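Local coordinates for acetyl-CoA hydrolase/transferase family protein (Porphyromonas gingivalis, PDB 2NVV) that probably hydrolyses acetyl-CoA or exchanges coenzyme A between acetate and other carboxylic acids, and binds zinc ions, at residues A[199-203]-A[204-208]; A[307-310]-A[311-315]; A[140-143]-A[144-148]. One frame throughout, in Å; residues are numbered along the deposited sequence.

Interaction 1: residues A[199-203]-A[204-208]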
loop_
_atom_site.group_PDB
_atom_site.type_symbol
_atom_site.label_atom_id
_atom_site.label_comp_id
_atom_site.label_asym_id
_atom_site.label_seq_id
_atom_site.Cartn_x
_atom_site.Cartn_y
_atom_site.Cartn_z
ATOM N N VAL A 199 21.065 6.437 21.221
ATOM C CA VAL A 199 20.113 7.527 21.151
ATOM C C VAL A 199 20.484 8.547 22.234
ATOM O O VAL A 199 20.713 8.188 23.381
ATOM C CB VAL A 199 18.654 7.001 21.331
ATOM C CG1 VAL A 199 18.645 5.871 22.303
ATOM C CG2 VAL A 199 17.734 8.114 21.834
ATOM N N GLN A 200 20.571 9.813 21.846
ATOM C CA GLN A 200 20.925 10.897 22.762
ATOM C C GLN A 200 19.709 11.643 23.302
ATOM O O GLN A 200 18.881 12.136 22.534
ATOM C CB GLN A 200 21.832 11.891 22.039
ATOM C CG GLN A 200 22.270 13.093 22.861
ATOM C CD GLN A 200 23.353 12.761 23.864
ATOM O OE1 GLN A 200 23.070 12.347 24.983
ATOM N NE2 GLN A 200 24.602 12.936 23.464
ATOM N N VAL A 201 19.604 11.726 24.624
ATOM C CA VAL A 201 18.494 12.431 25.261
ATOM C C VAL A 201 19.032 13.341 26.350
ATOM O O VAL A 201 20.203 13.257 26.706
ATOM C CB VAL A 201 17.492 11.466 25.918
ATOM C CG1 VAL A 201 17.067 10.406 24.932
ATOM C CG2 VAL A 201 18.111 10.850 27.163
ATOM N N ASP A 202 18.176 14.218 26.869
ATOM C CA ASP A 202 18.572 15.116 27.946
ATOM C C ASP A 202 18.463 14.273 29.207
ATOM O O ASP A 202 17.371 13.839 29.579
ATOM C CB ASP A 202 17.615 16.310 28.048
ATOM C CG ASP A 202 18.034 17.315 29.120
ATOM O OD1 ASP A 202 18.707 16.926 30.104
ATOM O OD2 ASP A 202 17.680 18.500 28.993
ATOM N N PRO A 203 19.593 14.025 29.883
ATOM C CA PRO A 203 19.577 13.214 31.107
ATOM C C PRO A 203 18.559 13.684 32.147
ATOM O O PRO A 203 18.130 12.914 33.002
ATOM C CB PRO A 203 21.025 13.297 31.594
ATOM C CG PRO A 203 21.502 14.601 31.047
ATOM C CD PRO A 203 20.921 14.616 29.659
ATOM N N ALA A 204 18.158 14.947 32.051
ATOM C CA ALA A 204 17.186 15.518 32.971
ATOM C C ALA A 204 15.815 14.852 32.817
ATOM O O ALA A 204 14.986 14.883 33.737
ATOM C CB ALA A 204 17.068 17.016 32.725
ATOM N N LYS A 205 15.574 14.256 31.648
ATOM C CA LYS A 205 14.307 13.580 31.375
ATOM C C LYS A 205 14.230 12.194 32.006
ATOM O O LYS A 205 13.138 11.634 32.116
ATOM C CB LYS A 205 14.092 13.437 29.872
ATOM C CG LYS A 205 14.029 14.740 29.131
ATOM C CD LYS A 205 13.814 14.520 27.637
ATOM C CE LYS A 205 12.474 13.863 27.348
ATOM N NZ LYS A 205 12.244 13.711 25.881
ATOM N N ILE A 206 15.379 11.636 32.398
ATOM C CA ILE A 206 15.419 10.309 33.018
ATOM C C ILE A 206 14.982 10.411 34.482
ATOM O O ILE A 206 15.768 10.797 35.344
ATOM C CB ILE A 206 16.843 9.705 33.002
ATOM C CG1 ILE A 206 17.517 9.927 31.647
ATOM C CG2 ILE A 206 16.774 8.226 33.308
ATOM C CD1 ILE A 206 16.827 9.268 30.491
ATOM N N VAL A 207 13.732 10.065 34.773
ATOM C CA VAL A 207 13.255 10.141 36.142
ATOM C C VAL A 207 13.830 9.037 37.014
ATOM O O VAL A 207 13.712 9.085 38.238
ATOM C CB VAL A 207 11.727 10.085 36.209
ATOM C CG1 VAL A 207 11.149 11.299 35.513
ATOM C CG2 VAL A 207 11.215 8.801 35.570
ATOM N N GLY A 208 14.461 8.045 36.389
ATOM C CA GLY A 208 15.049 6.955 37.151
ATOM C C GLY A 208 15.553 5.776 36.336
ATOM O O GLY A 208 15.106 5.538 35.206
#
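Ala204 and Lys205 both give their N-H to Asp202, the first to its carboxylate, the second to its carbonyl. The N-H of Ala204 makes a hydrogen bond to Asp202 OD1, 2.8 Å from N to OD1, and arrives from above the carboxylate plane, 40° out of it. The Asp202 side chain reaches forward to this N-H because CG stands anti to the backbone N (chi1 -177°). At Lys205 the backbone N bonds to Asp202 O at 2.8 Å. Its aliphatic chain starts beside the same aspartate, with Lys205 CG 4.1 Å from Asp202 CB, then bends at chi3 (64°). The ammonium group is taken up elsewhere, by the carbonyl of Cys149 and, weakly, by that of Ala152. Ile206 closes the next turn with a hydrogen bond from its N to Pro203 O, 3.1 Å long, while its side chain meets the segment before the turn: Ile206 CD1 touches Val201 CG2 at 3.9 Å, the two side chains crossing at about a right angle. Ile206 also packs on Ile155 and Val157, and from here Val207 and Gly208 run on as strand, hydrogen-bonded to strand 154-160. An Asx turn on Asp202 thus opens a short 3-10 segment of two overlapping turns, the connection between strand 199-200, at the edge of a small antiparallel sheet, and strand 206-212, an edge strand of the parallel sheet in a Rossmann-like N-terminal domain.

Interaction 2: residues A[307-310]-A[311-315]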
loop_
_atom_site.group_PDB
_atom_site.type_symbol
_atom_site.label_atom_id
_atom_site.label_comp_id
_atom_site.label_asym_id
_atom_site.label_seq_id
_atom_site.Cartn_x
_atom_site.Cartn_y
_atom_site.Cartn_z
ATOM N N LEU A 307 16.251 -8.626 17.260
ATOM C CA LEU A 307 16.942 -9.900 17.209
ATOM C C LEU A 307 16.154 -10.727 18.209
ATOM O O LEU A 307 16.434 -10.705 19.409
ATOM C CB LEU A 307 18.398 -9.751 17.665
ATOM C CG LEU A 307 19.277 -11.006 17.647
ATOM C CD1 LEU A 307 19.440 -11.514 16.239
ATOM C CD2 LEU A 307 20.631 -10.669 18.238
ATOM N N SER A 308 15.138 -11.419 17.709
ATOM C CA SER A 308 14.288 -12.240 18.552
ATOM C C SER A 308 14.742 -13.686 18.510
ATOM O O SER A 308 14.172 -14.499 17.787
ATOM C CB SER A 308 12.840 -12.128 18.086
ATOM O OG SER A 308 12.390 -10.789 18.190
ATOM N N VAL A 309 15.764 -14.001 19.300
ATOM C CA VAL A 309 16.317 -15.350 19.334
ATOM C C VAL A 309 16.218 -16.011 20.706
ATOM O O VAL A 309 16.020 -15.336 21.712
ATOM C CB VAL A 309 17.789 -15.340 18.900
ATOM C CG1 VAL A 309 17.901 -14.800 17.478
ATOM C CG2 VAL A 309 18.609 -14.503 19.875
ATOM N N SER A 310 16.353 -17.335 20.733
ATOM C CA SER A 310 16.275 -18.083 21.979
ATOM C C SER A 310 17.481 -17.771 22.858
ATOM O O SER A 310 18.456 -17.193 22.389
ATOM C CB SER A 310 16.196 -19.583 21.688
ATOM O OG SER A 310 17.275 -20.007 20.881
ATOM N N ARG A 311 17.406 -18.146 24.133
ATOM C CA ARG A 311 18.494 -17.889 25.077
ATOM C C ARG A 311 19.801 -18.536 24.640
ATOM O O ARG A 311 20.872 -17.958 24.797
ATOM C CB ARG A 311 18.124 -18.398 26.472
ATOM C CG ARG A 311 19.231 -18.217 27.513
ATOM C CD ARG A 311 18.835 -18.809 28.854
ATOM N NE ARG A 311 17.542 -18.305 29.310
ATOM C CZ ARG A 311 16.917 -18.737 30.400
ATOM N NH1 ARG A 311 15.741 -18.229 30.746
ATOM N NH2 ARG A 311 17.473 -19.676 31.146
ATOM N N SER A 312 19.710 -19.741 24.094
ATOM C CA SER A 312 20.902 -20.449 23.649
ATOM C C SER A 312 21.600 -19.688 22.534
ATOM O O SER A 312 22.828 -19.604 22.488
ATOM C CB SER A 312 20.533 -21.841 23.150
ATOM O OG SER A 312 21.623 -22.413 22.434
ATOM N N VAL A 313 20.794 -19.131 21.638
ATOM C CA VAL A 313 21.296 -18.385 20.496
ATOM C C VAL A 313 21.860 -17.016 20.863
ATOM O O VAL A 313 22.908 -16.609 20.347
ATOM C CB VAL A 313 20.184 -18.216 19.441
ATOM C CG1 VAL A 313 20.652 -17.304 18.324
ATOM C CG2 VAL A 313 19.805 -19.573 18.869
ATOM N N ILE A 314 21.169 -16.307 21.762
ATOM C CA ILE A 314 21.608 -14.979 22.189
ATOM C C ILE A 314 22.911 -15.071 22.952
ATOM O O ILE A 314 23.743 -14.182 22.850
ATOM C CB ILE A 314 20.553 -14.277 23.063
ATOM C CG1 ILE A 314 20.921 -12.804 23.225
ATOM C CG2 ILE A 314 20.465 -14.931 24.433
ATOM C CD1 ILE A 314 20.892 -12.014 21.933
ATOM N N GLN A 315 23.099 -16.153 23.703
ATOM C CA GLN A 315 24.337 -16.339 24.458
ATOM C C GLN A 315 25.479 -16.653 23.502
ATOM O O GLN A 315 26.618 -16.238 23.728
ATOM C CB GLN A 315 24.192 -17.462 25.483
ATOM C CG GLN A 315 23.115 -17.193 26.521
ATOM C CD GLN A 315 23.104 -18.211 27.647
ATOM O OE1 GLN A 315 23.048 -19.420 27.408
ATOM N NE2 GLN A 315 23.147 -17.723 28.891
#
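Val309 packs its side chain against two successive residues of the helix it precedes, Val313 and Ile314, crossing each at about a right angle. Val309 CB comes within 3.5 Å of Val313 CG1, the branch that stands anti to its backbone N (chi1 173°). Val309 CG2 lies 3.7 Å from Ile314 CB and also touches Val313 CG1. Two residues earlier, at the end of strand 306-307, Leu307 extends the patch, its CD2 meeting the far end of the isoleucine, Ile314 CD1, at 3.9 Å. Val309 and Val313 also rest on Ile291 of helix 288-295, so this apolar patch joins two helices. With Ser310 as the N-cap of helix 311-318, Val309 stands one residue before the cap and Ile314 four after it, the pairing known as a hydrophobic staple, in which apolar side chains clasp the first turn across its start. Inside that clasp the helix begins with a backbone bond from Ile314 N to Ser310 O, 2.9 Å long. The hydroxyl of the cap residue has its partner outside the helix: Ser310 OG is hydrogen-bonded to Asp288 OD1 and lies beside Val313 CG2. Carboxylates gather at this end, Asp288 at the hydroxyl and Glu218 in a weak bond to the N-H of Ser312, where a helix N-terminus would be expected to welcome negative charge. On the polar edge Arg311, its chain bent at chi3, bonds through NE to the carbonyl of Asn216, whose ND2 in turn reaches Val309 O.

Interaction 3: residues A[140-143]-A[144-148]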
loop_
_atom_site.group_PDB
_atom_site.type_symbol
_atom_site.label_atom_id
_atom_site.label_comp_id
_atom_site.label_asym_id
_atom_site.label_seq_id
_atom_site.Cartn_x
_atom_site.Cartn_y
_atom_site.Cartn_z
ATOM N N THR A 140 17.889 -5.796 22.433
ATOM C CA THR A 140 17.646 -6.596 21.236
ATOM C C THR A 140 16.506 -6.183 20.297
ATOM O O THR A 140 16.256 -6.867 19.307
ATOM C CB THR A 140 17.462 -8.074 21.642
ATOM O OG1 THR A 140 16.474 -8.168 22.678
ATOM C CG2 THR A 140 18.784 -8.647 22.147
ATOM N N GLY A 141 15.828 -5.078 20.596
ATOM C CA GLY A 141 14.739 -4.624 19.749
ATOM C C GLY A 141 14.711 -3.115 19.714
ATOM O O GLY A 141 14.890 -2.494 20.749
ATOM N N VAL A 142 14.488 -2.511 18.548
ATOM C CA VAL A 142 14.466 -1.048 18.454
ATOM C C VAL A 142 13.068 -0.430 18.409
ATOM O O VAL A 142 12.751 0.442 19.205
ATOM C CB VAL A 142 15.269 -0.546 17.230
ATOM C CG1 VAL A 142 15.348 0.988 17.255
ATOM C CG2 VAL A 142 16.682 -1.145 17.255
ATOM N N GLY A 143 12.240 -0.874 17.474
ATOM C CA GLY A 143 10.889 -0.355 17.367
ATOM C C GLY A 143 10.806 1.132 17.089
ATOM O O GLY A 143 11.297 1.612 16.065
ATOM N N ILE A 144 10.166 1.860 18.003
ATOM C CA ILE A 144 10.011 3.305 17.875
ATOM C C ILE A 144 10.787 4.031 18.969
ATOM O O ILE A 144 10.456 5.150 19.332
ATOM C CB ILE A 144 8.521 3.724 17.965
ATOM C CG1 ILE A 144 7.965 3.412 19.358
ATOM C CG2 ILE A 144 7.724 2.994 16.901
ATOM C CD1 ILE A 144 6.504 3.766 19.541
ATOM N N LEU A 145 11.828 3.384 19.473
ATOM C CA LEU A 145 12.666 3.929 20.526
ATOM C C LEU A 145 13.057 5.392 20.372
ATOM O O LEU A 145 12.696 6.223 21.202
ATOM C CB LEU A 145 13.938 3.088 20.658
ATOM C CG LEU A 145 15.025 3.601 21.618
ATOM C CD1 LEU A 145 14.675 3.249 23.051
ATOM C CD2 LEU A 145 16.355 2.977 21.257
ATOM N N PRO A 146 13.810 5.732 19.311
ATOM C CA PRO A 146 14.202 7.136 19.156
ATOM C C PRO A 146 13.072 8.155 19.187
ATOM O O PRO A 146 13.247 9.263 19.695
ATOM C CB PRO A 146 14.983 7.140 17.836
ATOM C CG PRO A 146 14.475 5.935 17.101
ATOM C CD PRO A 146 14.320 4.918 18.192
ATOM N N THR A 147 11.909 7.783 18.671
ATOM C CA THR A 147 10.792 8.705 18.652
ATOM C C THR A 147 10.148 8.877 20.027
ATOM O O THR A 147 9.826 10.001 20.411
ATOM C CB THR A 147 9.732 8.259 17.634
ATOM O OG1 THR A 147 10.355 8.101 16.352
ATOM C CG2 THR A 147 8.608 9.294 17.531
ATOM N N ILE A 148 9.964 7.787 20.770
ATOM C CA ILE A 148 9.348 7.905 22.087
ATOM C C ILE A 148 10.267 8.630 23.076
ATOM O O ILE A 148 9.797 9.325 23.974
ATOM C CB ILE A 148 8.923 6.509 22.678
ATOM C CG1 ILE A 148 10.096 5.541 22.700
ATOM C CG2 ILE A 148 7.790 5.925 21.862
ATOM C CD1 ILE A 148 9.736 4.183 23.248
#
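Val142 and Leu145 are joined by the one hydrogen bond that spans the contact, from Leu145 N to Val142 O at 3.1 Å. It closes a type II' beta turn whose corners are Gly143 and Ile144. The first corner has phi 61° and psi -120°, a backbone shape well suited to a residue without a side chain. Two further backbone bonds continue the chain's course beyond the turn: Ile144, at the N-cap position, offers its carbonyl to Ile148 N at 3.0 Å and, more weakly, to Thr147 N. Helix 145-151 therefore starts directly where the turn ends. Backbone bonds from Val142 to Cys305 and from Gly143 to Gln333 tie the turn to the far part of the chain.

Apolar packing follows the same path. Val142 CG1, placed anti to its own nitrogen by chi1 of -174°, lies 4.2 Å from Leu145 CB and the same distance from Pro146 CD. The valine crosses the proline ring at about a right angle. Ile144 packs on Leu108 of helix 108-113, and Val142 also meets Leu173 and Pro332.

The turn lies near the probable active site: Gly143 is about 10 Å, side chain to side chain with its CA standing in, from Glu284, the glutamate predicted to form the thioester with coenzyme A. No side-chain polar atom takes part across the contact, so this buried helix start is held by backbone hydrogen bonds and apolar packing alone between its two segments.

Along the chain the order is interaction 3, interaction 1, interaction 2, and interaction 3 is the spatial middle. Its centre lies about 15 Å from that of interaction 1 and about 19 Å from that of interaction 2, while the centres of the outer two are about 29 Å apart and the two do not touch. Toward interaction 1 the join is apolar, Val199 CG1 to Leu145 CD2 at 3.8 Å, both within the N-terminal domain. Toward interaction 2 it is a probable hydrogen bond, Leu307 N to Thr140 O at 2.7 Å, beside packing of Ile314 on Thr140. Segment 140-148 thus bridges strand 199-200 to helix 311-318.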